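PDB 2QKP: hemerythrin-like domain-containing protein from Streptococcus mutans, which is of unknown function, this piece being its C-terminal PAS domain, a fold that commonly serves as a sensory or protein-interaction module. Local coordinates for residues V48-S60 and F97-T109. Residues are numbered along the deposited sequence; the frame is centred on the assembly and turned at random.
Sequences VPAAEMVFKRTPS and FQSERLGKFVYVT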
ATOM      1  N   VAL A  48     -10.475  -6.629  -2.206  1.00 33.75           N
ATOM      2  CA  VAL A  48     -11.485  -7.596  -1.717  1.00 35.87           C
ATOM      3  C   VAL A  48     -12.732  -7.556  -2.588  1.00 36.83           C
ATOM      4  O   VAL A  48     -12.998  -6.535  -3.232  1.00 37.39           O
ATOM      5  CB  VAL A  48     -11.884  -7.375  -0.221  1.00 36.46           C
ATOM      6  CG1 VAL A  48     -10.662  -7.471   0.687  1.00 37.08           C
ATOM      7  CG2 VAL A  48     -12.651  -6.054  -0.024  1.00 37.35           C
ATOM      8  N   PRO A  49     -13.508  -8.664  -2.623  1.00 37.77           N
ATOM      9  CA  PRO A  49     -14.677  -8.676  -3.510  1.00 38.02           C
ATOM     10  C   PRO A  49     -15.648  -7.554  -3.189  1.00 38.19           C
ATOM     11  O   PRO A  49     -15.802  -7.178  -2.019  1.00 38.42           O
ATOM     12  CB  PRO A  49     -15.321 -10.047  -3.243  1.00 37.79           C
ATOM     13  CG  PRO A  49     -14.201 -10.882  -2.684  1.00 38.23           C
ATOM     14  CD  PRO A  49     -13.361  -9.937  -1.886  1.00 37.69           C
ATOM     15  N   ALA A  50     -16.293  -7.032  -4.230  1.00 38.84           N
ATOM     16  CA  ALA A  50     -17.141  -5.832  -4.141  1.00 38.86           C
ATOM     17  C   ALA A  50     -18.134  -5.851  -2.983  1.00 39.04           C
ATOM     18  O   ALA A  50     -18.388  -4.817  -2.358  1.00 39.05           O
ATOM     19  CB  ALA A  50     -17.864  -5.579  -5.473  1.00 39.35           C
ATOM     20  N   ALA A  51     -18.683  -7.033  -2.692  1.00 39.06           N
ATOM     21  CA  ALA A  51     -19.678  -7.192  -1.629  1.00 38.28           C
ATOM     22  C   ALA A  51     -19.117  -7.162  -0.199  1.00 37.73           C
ATOM     23  O   ALA A  51     -19.876  -7.001   0.760  1.00 37.95           O
ATOM     24  CB  ALA A  51     -20.489  -8.477  -1.858  1.00 38.89           C
ATOM     25  N   GLU A  52     -17.800  -7.287  -0.057  1.00 36.68           N
ATOM     26  CA  GLU A  52     -17.159  -7.396   1.266  1.00 35.41           C
ATOM     27  C   GLU A  52     -16.329  -6.167   1.703  1.00 33.88           C
ATOM     28  O   GLU A  52     -15.593  -6.211   2.692  1.00 33.57           O
ATOM     29  CB  GLU A  52     -16.280  -8.629   1.298  1.00 36.10           C
ATOM     30  CG  GLU A  52     -16.988  -9.913   0.918  1.00 38.32           C
ATOM     31  CD  GLU A  52     -16.013 -11.042   0.676  1.00 41.50           C
ATOM     32  OE1 GLU A  52     -14.850 -10.943   1.161  1.00 43.00           O
ATOM     33  OE2 GLU A  52     -16.413 -12.029   0.015  1.00 41.61           O
ATOM     34  N   MET A  53     -16.468  -5.071   0.965  1.00 32.21           N
ATOM     35  CA  MET A  53     -15.749  -3.832   1.252  1.00 29.30           C
ATOM     36  C   MET A  53     -16.288  -3.117   2.491  1.00 29.60           C
ATOM     37  O   MET A  53     -17.507  -3.114   2.767  1.00 29.87           O
ATOM     38  CB  MET A  53     -15.835  -2.903   0.044  1.00 29.11           C
ATOM     39  CG  MET A  53     -15.024  -3.354  -1.189  1.00 28.37           C
ATOM     40  SD  MET A  53     -15.419  -2.337  -2.646  1.00 24.34           S
ATOM     41  CE  MET A  53     -14.314  -0.935  -2.290  1.00 28.75           C
ATOM     42  N   VAL A  54     -15.386  -2.507   3.251  1.00 28.44           N
ATOM     43  CA  VAL A  54     -15.770  -1.717   4.423  1.00 27.80           C
ATOM     44  C   VAL A  54     -16.589  -0.521   3.930  1.00 27.97           C
ATOM     45  O   VAL A  54     -17.704  -0.267   4.411  1.00 27.40           O
ATOM     46  CB  VAL A  54     -14.518  -1.228   5.224  1.00 27.81           C
ATOM     47  CG1 VAL A  54     -14.918  -0.366   6.408  1.00 27.42           C
ATOM     48  CG2 VAL A  54     -13.647  -2.424   5.673  1.00 29.03           C
ATOM     49  N   PHE A  55     -16.034   0.184   2.943  1.00 27.81           N
ATOM     50  CA  PHE A  55     -16.669   1.355   2.345  1.00 28.32           C
ATOM     51  C   PHE A  55     -16.918   1.012   0.896  1.00 28.37           C
ATOM     52  O   PHE A  55     -16.009   1.069   0.068  1.00 28.76           O
ATOM     53  CB  PHE A  55     -15.778   2.605   2.432  1.00 28.00           C
ATOM     54  CG  PHE A  55     -15.541   3.094   3.839  1.00 27.89           C
ATOM     55  CD1 PHE A  55     -16.572   3.106   4.776  1.00 28.82           C
ATOM     56  CD2 PHE A  55     -14.294   3.579   4.212  1.00 28.12           C
ATOM     57  CE1 PHE A  55     -16.351   3.568   6.083  1.00 29.99           C
ATOM     58  CE2 PHE A  55     -14.070   4.052   5.505  1.00 29.69           C
ATOM     59  CZ  PHE A  55     -15.095   4.041   6.442  1.00 28.22           C
ATOM     60  N   LYS A  56     -18.155   0.640   0.603  1.00 28.87           N
ATOM     61  CA  LYS A  56     -18.503   0.189  -0.727  1.00 29.55           C
ATOM     62  C   LYS A  56     -18.189   1.262  -1.758  1.00 29.13           C
ATOM     63  O   LYS A  56     -18.537   2.429  -1.572  1.00 28.01           O
ATOM     64  CB  LYS A  56     -19.976  -0.160  -0.799  1.00 30.77           C
ATOM     65  CG  LYS A  56     -20.212  -1.579  -1.203  1.00 34.16           C
ATOM     66  CD  LYS A  56     -20.323  -2.412   0.049  1.00 39.83           C
ATOM     67  CE  LYS A  56     -19.686  -3.769  -0.134  1.00 41.96           C
ATOM     68  NZ  LYS A  56     -19.357  -4.360   1.186  1.00 44.31           N
ATOM     69  N   ARG A  57     -17.503   0.855  -2.820  1.00 28.23           N
ATOM     70  CA  ARG A  57     -17.317   1.704  -3.988  1.00 28.83           C
ATOM     71  C   ARG A  57     -17.817   0.888  -5.166  1.00 29.32           C
ATOM     72  O   ARG A  57     -17.760  -0.346  -5.138  1.00 29.73           O
ATOM     73  CB  ARG A  57     -15.840   2.060  -4.202  1.00 28.78           C
ATOM     74  CG  ARG A  57     -15.094   2.547  -2.962  1.00 28.57           C
ATOM     75  CD  ARG A  57     -15.537   3.923  -2.520  1.00 30.41           C
ATOM     76  NE  ARG A  57     -14.776   4.346  -1.341  1.00 33.19           N
ATOM     77  CZ  ARG A  57     -15.236   5.125  -0.362  1.00 34.05           C
ATOM     78  NH1 ARG A  57     -16.478   5.591  -0.376  1.00 32.99           N
ATOM     79  NH2 ARG A  57     -14.434   5.440   0.646  1.00 33.42           N
ATOM     80  N   THR A  58     -18.296   1.566  -6.198  1.00 30.29           N
ATOM     81  CA  THR A  58     -18.749   0.879  -7.407  1.00 30.93           C
ATOM     82  C   THR A  58     -18.153   1.554  -8.655  1.00 30.86           C
ATOM     83  O   THR A  58     -17.829   2.737  -8.621  1.00 29.94           O
ATOM     84  CB  THR A  58     -20.292   0.832  -7.489  1.00 31.02           C
ATOM     85  OG1 THR A  58     -20.807   2.159  -7.611  1.00 33.09           O
ATOM     86  CG2 THR A  58     -20.877   0.179  -6.235  1.00 31.92           C
ATOM     87  N   PRO A  59     -17.997   0.798  -9.757  1.00 32.01           N
ATOM     88  CA  PRO A  59     -17.386   1.376 -10.970  1.00 32.56           C
ATOM     89  C   PRO A  59     -18.099   2.639 -11.466  1.00 33.39           C
ATOM     90  O   PRO A  59     -17.483   3.483 -12.134  1.00 33.77           O
ATOM     91  CB  PRO A  59     -17.528   0.252 -12.002  1.00 32.77           C
ATOM     92  CG  PRO A  59     -17.558  -0.996 -11.187  1.00 32.82           C
ATOM     93  CD  PRO A  59     -18.324  -0.630  -9.941  1.00 31.95           C
ATOM     94  N   SER A  60     -19.377   2.759 -11.110  1.00 33.80           N
ATOM     95  CA  SER A  60     -20.249   3.848 -11.561  1.00 33.97           C
ATOM     96  C   SER A  60     -19.805   5.177 -10.982  1.00 33.04           C
ATOM     97  O   SER A  60     -20.014   6.237 -11.583  1.00 33.39           O
ATOM     98  CB  SER A  60     -21.693   3.561 -11.134  1.00 34.31           C
ATOM     99  OG  SER A  60     -21.926   2.159 -11.068  1.00 37.45           O
ATOM    100  N   PHE A  97     -13.000   2.452  14.209  1.00 21.05           N
ATOM    101  CA  PHE A  97     -14.294   2.012  14.730  1.00 22.29           C
ATOM    102  C   PHE A  97     -14.412   0.511  14.606  1.00 24.06           C
ATOM    103  O   PHE A  97     -13.761  -0.108  13.760  1.00 22.54           O
ATOM    104  CB  PHE A  97     -15.450   2.695  13.967  1.00 23.22           C
ATOM    105  CG  PHE A  97     -15.497   2.385  12.485  1.00 23.50           C
ATOM    106  CD1 PHE A  97     -16.229   1.294  12.001  1.00 24.98           C
ATOM    107  CD2 PHE A  97     -14.828   3.191  11.570  1.00 25.39           C
ATOM    108  CE1 PHE A  97     -16.289   1.005  10.620  1.00 24.71           C
ATOM    109  CE2 PHE A  97     -14.881   2.914  10.195  1.00 24.50           C
ATOM    110  CZ  PHE A  97     -15.606   1.818   9.722  1.00 26.15           C
ATOM    111  N   GLN A  98     -15.266  -0.072  15.451  1.00 25.47           N
ATOM    112  CA  GLN A  98     -15.567  -1.492  15.414  1.00 28.71           C
ATOM    113  C   GLN A  98     -16.611  -1.751  14.332  1.00 30.52           C
ATOM    114  O   GLN A  98     -17.579  -0.999  14.216  1.00 30.78           O
ATOM    115  CB  GLN A  98     -16.156  -1.915  16.758  1.00 29.37           C
ATOM    116  CG  GLN A  98     -15.155  -2.155  17.833  1.00 33.14           C
ATOM    117  CD  GLN A  98     -14.577  -3.541  17.775  1.00 39.16           C
ATOM    118  OE1 GLN A  98     -13.618  -3.856  18.489  1.00 42.70           O
ATOM    119  NE2 GLN A  98     -15.151  -4.389  16.923  1.00 40.27           N
ATOM    120  N   SER A  99     -16.403  -2.790  13.528  1.00 32.54           N
ATOM    121  CA  SER A  99     -17.417  -3.246  12.588  1.00 34.57           C
ATOM    122  C   SER A  99     -17.772  -4.685  12.935  1.00 35.83           C
ATOM    123  O   SER A  99     -17.066  -5.607  12.543  1.00 35.81           O
ATOM    124  CB  SER A  99     -16.909  -3.164  11.146  1.00 34.47           C
ATOM    125  OG  SER A  99     -17.878  -3.703  10.249  1.00 35.99           O
ATOM    126  N   GLU A 100     -18.855  -4.877  13.678  1.00 37.38           N
ATOM    127  CA  GLU A 100     -19.304  -6.236  14.001  1.00 39.28           C
ATOM    128  C   GLU A 100     -19.810  -6.976  12.750  1.00 39.30           C
ATOM    129  O   GLU A 100     -19.606  -8.187  12.626  1.00 40.05           O
ATOM    130  CB  GLU A 100     -20.353  -6.233  15.121  1.00 39.69           C
ATOM    131  CG  GLU A 100     -19.826  -5.793  16.500  1.00 42.76           C
ATOM    132  CD  GLU A 100     -18.878  -6.802  17.148  1.00 46.38           C
ATOM    133  OE1 GLU A 100     -17.951  -7.292  16.462  1.00 49.00           O
ATOM    134  OE2 GLU A 100     -19.040  -7.093  18.357  1.00 48.13           O
ATOM    135  N   ARG A 101     -20.447  -6.229  11.845  1.00 39.65           N
ATOM    136  CA  ARG A 101     -20.835  -6.677  10.488  1.00 39.67           C
ATOM    137  C   ARG A 101     -19.734  -7.468   9.758  1.00 38.58           C
ATOM    138  O   ARG A 101     -19.989  -8.538   9.177  1.00 38.54           O
ATOM    139  CB  ARG A 101     -21.191  -5.442   9.641  1.00 40.21           C
ATOM    140  CG  ARG A 101     -21.969  -5.714   8.342  1.00 41.73           C
ATOM    141  CD  ARG A 101     -22.203  -4.403   7.561  1.00 41.39           C
ATOM    142  NE  ARG A 101     -21.123  -4.134   6.611  1.00 45.17           N
ATOM    143  CZ  ARG A 101     -20.784  -2.928   6.150  1.00 46.92           C
ATOM    144  NH1 ARG A 101     -19.775  -2.807   5.289  1.00 47.43           N
ATOM    145  NH2 ARG A 101     -21.442  -1.840   6.540  1.00 48.45           N
ATOM    146  N   LEU A 102     -18.514  -6.934   9.778  1.00 36.45           N
ATOM    147  CA  LEU A 102     -17.430  -7.489   8.992  1.00 34.98           C
ATOM    148  C   LEU A 102     -16.451  -8.307   9.822  1.00 33.37           C
ATOM    149  O   LEU A 102     -15.527  -8.909   9.271  1.00 32.69           O
ATOM    150  CB  LEU A 102     -16.696  -6.361   8.245  1.00 35.26           C
ATOM    151  CG  LEU A 102     -17.154  -5.901   6.847  1.00 36.01           C
ATOM    152  CD1 LEU A 102     -18.509  -6.456   6.392  1.00 38.07           C
ATOM    153  CD2 LEU A 102     -17.134  -4.393   6.785  1.00 35.24           C
ATOM    154  N   GLY A 103     -16.656  -8.316  11.139  1.00 32.01           N
ATOM    155  CA  GLY A 103     -15.713  -8.932  12.074  1.00 30.20           C
ATOM    156  C   GLY A 103     -14.357  -8.241  12.028  1.00 29.45           C
ATOM    157  O   GLY A 103     -13.315  -8.886  12.156  1.00 29.28           O
ATOM    158  N   LYS A 104     -14.383  -6.924  11.847  1.00 27.78           N
ATOM    159  CA  LYS A 104     -13.163  -6.138  11.639  1.00 26.26           C
ATOM    160  C   LYS A 104     -13.147  -4.988  12.620  1.00 24.68           C
ATOM    161  O   LYS A 104     -14.205  -4.478  13.025  1.00 25.54           O
ATOM    162  CB  LYS A 104     -13.107  -5.570  10.212  1.00 26.44           C
ATOM    163  CG  LYS A 104     -12.732  -6.595   9.142  1.00 27.63           C
ATOM    164  CD  LYS A 104     -12.751  -6.034   7.730  1.00 27.62           C
ATOM    165  CE  LYS A 104     -12.431  -7.155   6.752  1.00 31.10           C
ATOM    166  NZ  LYS A 104     -12.196  -6.683   5.363  1.00 32.12           N
ATOM    167  N   PHE A 105     -11.947  -4.578  13.006  1.00 22.91           N
ATOM    168  CA  PHE A 105     -11.775  -3.307  13.652  1.00 20.99           C
ATOM    169  C   PHE A 105     -11.075  -2.437  12.624  1.00 20.17           C
ATOM    170  O   PHE A 105      -9.956  -2.720  12.237  1.00 18.98           O
ATOM    171  CB  PHE A 105     -10.946  -3.401  14.921  1.00 21.62           C
ATOM    172  CG  PHE A 105     -11.034  -2.180  15.744  1.00 23.40           C
ATOM    173  CD1 PHE A 105     -12.064  -2.026  16.671  1.00 25.50           C
ATOM    174  CD2 PHE A 105     -10.169  -1.129  15.540  1.00 24.35           C
ATOM    175  CE1 PHE A 105     -12.162  -0.868  17.423  1.00 26.02           C
ATOM    176  CE2 PHE A 105     -10.268   0.038  16.308  1.00 25.09           C
ATOM    177  CZ  PHE A 105     -11.245   0.169  17.225  1.00 24.33           C
ATOM    178  N   VAL A 106     -11.755  -1.384  12.193  1.00 18.44           N
ATOM    179  CA  VAL A 106     -11.343  -0.660  10.998  1.00 18.07           C
ATOM    180  C   VAL A 106     -10.519   0.563  11.365  1.00 17.77           C
ATOM    181  O   VAL A 106     -10.903   1.334  12.253  1.00 17.48           O
ATOM    182  CB  VAL A 106     -12.607  -0.230  10.194  1.00 19.09           C
ATOM    183  CG1 VAL A 106     -12.224   0.550   8.910  1.00 19.03           C
ATOM    184  CG2 VAL A 106     -13.465  -1.469   9.832  1.00 20.08           C
ATOM    185  N   TYR A 107      -9.384   0.749  10.685  1.00 16.53           N
ATOM    186  CA  TYR A 107      -8.576   1.951  10.872  1.00 14.94           C
ATOM    187  C   TYR A 107      -8.478   2.655   9.521  1.00 15.52           C
ATOM    188  O   TYR A 107      -8.056   2.040   8.530  1.00 14.72           O
ATOM    189  CB  TYR A 107      -7.166   1.533  11.310  1.00 16.13           C
ATOM    190  CG  TYR A 107      -6.260   2.692  11.673  1.00 14.27           C
ATOM    191  CD1 TYR A 107      -6.306   3.256  12.944  1.00 14.65           C
ATOM    192  CD2 TYR A 107      -5.325   3.197  10.765  1.00 16.58           C
ATOM    193  CE1 TYR A 107      -5.465   4.310  13.300  1.00 17.50           C
ATOM    194  CE2 TYR A 107      -4.487   4.274  11.111  1.00 18.21           C
ATOM    195  CZ  TYR A 107      -4.553   4.805  12.387  1.00 18.34           C
ATOM    196  OH  TYR A 107      -3.704   5.839  12.765  1.00 18.07           O
ATOM    197  N   VAL A 108      -8.879   3.930   9.487  1.00 14.25           N
ATOM    198  CA  VAL A 108      -9.046   4.676   8.242  1.00 14.56           C
ATOM    199  C   VAL A 108      -8.031   5.791   8.233  1.00 14.59           C
ATOM    200  O   VAL A 108      -7.853   6.489   9.230  1.00 13.81           O
ATOM    201  CB  VAL A 108     -10.474   5.302   8.144  1.00 15.46           C
ATOM    202  CG1 VAL A 108     -10.652   6.032   6.837  1.00 16.06           C
ATOM    203  CG2 VAL A 108     -11.546   4.242   8.276  1.00 16.60           C
ATOM    204  N   THR A 109      -7.354   5.960   7.107  1.00 14.46           N
ATOM    205  CA  THR A 109      -6.480   7.125   6.973  1.00 14.19           C
ATOM    206  C   THR A 109      -6.801   7.886   5.704  1.00 14.56           C
ATOM    207  O   THR A 109      -6.944   7.290   4.639  1.00 13.10           O
ATOM    208  CB  THR A 109      -5.004   6.704   6.877  1.00 14.66           C
ATOM    209  OG1 THR A 109      -4.645   5.944   8.026  1.00 15.00           O
ATOM    210  CG2 THR A 109      -4.094   7.926   6.737  1.00 15.82           C
TER
HETATM  211  O   HOH W   1     -19.035   0.570   6.795  1.00 43.64           O
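Val54, in a loop without regular secondary structure, and Leu102, in the hairpin of residues 97-109, form the nearest CA pair, 7.5 Å apart, where antiparallel strands 92-99 and 104-114 turn through residues 100-103. In the five-stranded antiparallel sheet of this PAS domain the hairpin supplies one outermost strand and its neighbour, and the loop, which leads from strand 41-44 toward helix 72-86, packs across it. Gly103 and Lys104 both face Ser99, which defines a G1 beta bulge, and Gly103 takes the positive phi expected there.

Val54 and Phe55 carry the apolar part together. A chi1 of 178° turns Val54 CG1 away from the backbone N and onto Val106, whose CG1 lies 3.8 Å from it; the same methyl touches Phe97 CZ, while the other branch, CG2, approaches Leu102 CD2. Val54 CG1 also lies 4.1 Å above the plane of the Phe55 ring, over its centre. Phe55 presents an edge to Val108, whose CG2 sits near the ring plane, 3.8 Å from Phe55 CE2. Between the two rings, Phe55 CZ lies at the edge of Phe97, near its plane and 3.9 Å from Phe97 CE2. Val106 CB packs on a face of the Phe97 ring, 3.7 Å above its plane and offset toward the rim.

The polar part lies at the turn. Arg101, its chain bent at chi3 (91°), brings NH1 to Val54 O in a weak hydrogen bond of 3.4 Å, with an N-H...O angle of 148°. Glu31 holds the loop backbone from elsewhere in the sheet, accepting from Val54 N. A water molecule donates to Val54 O and weakly accepts from Arg101 NH2, giving that carbonyl oxygen a second donor.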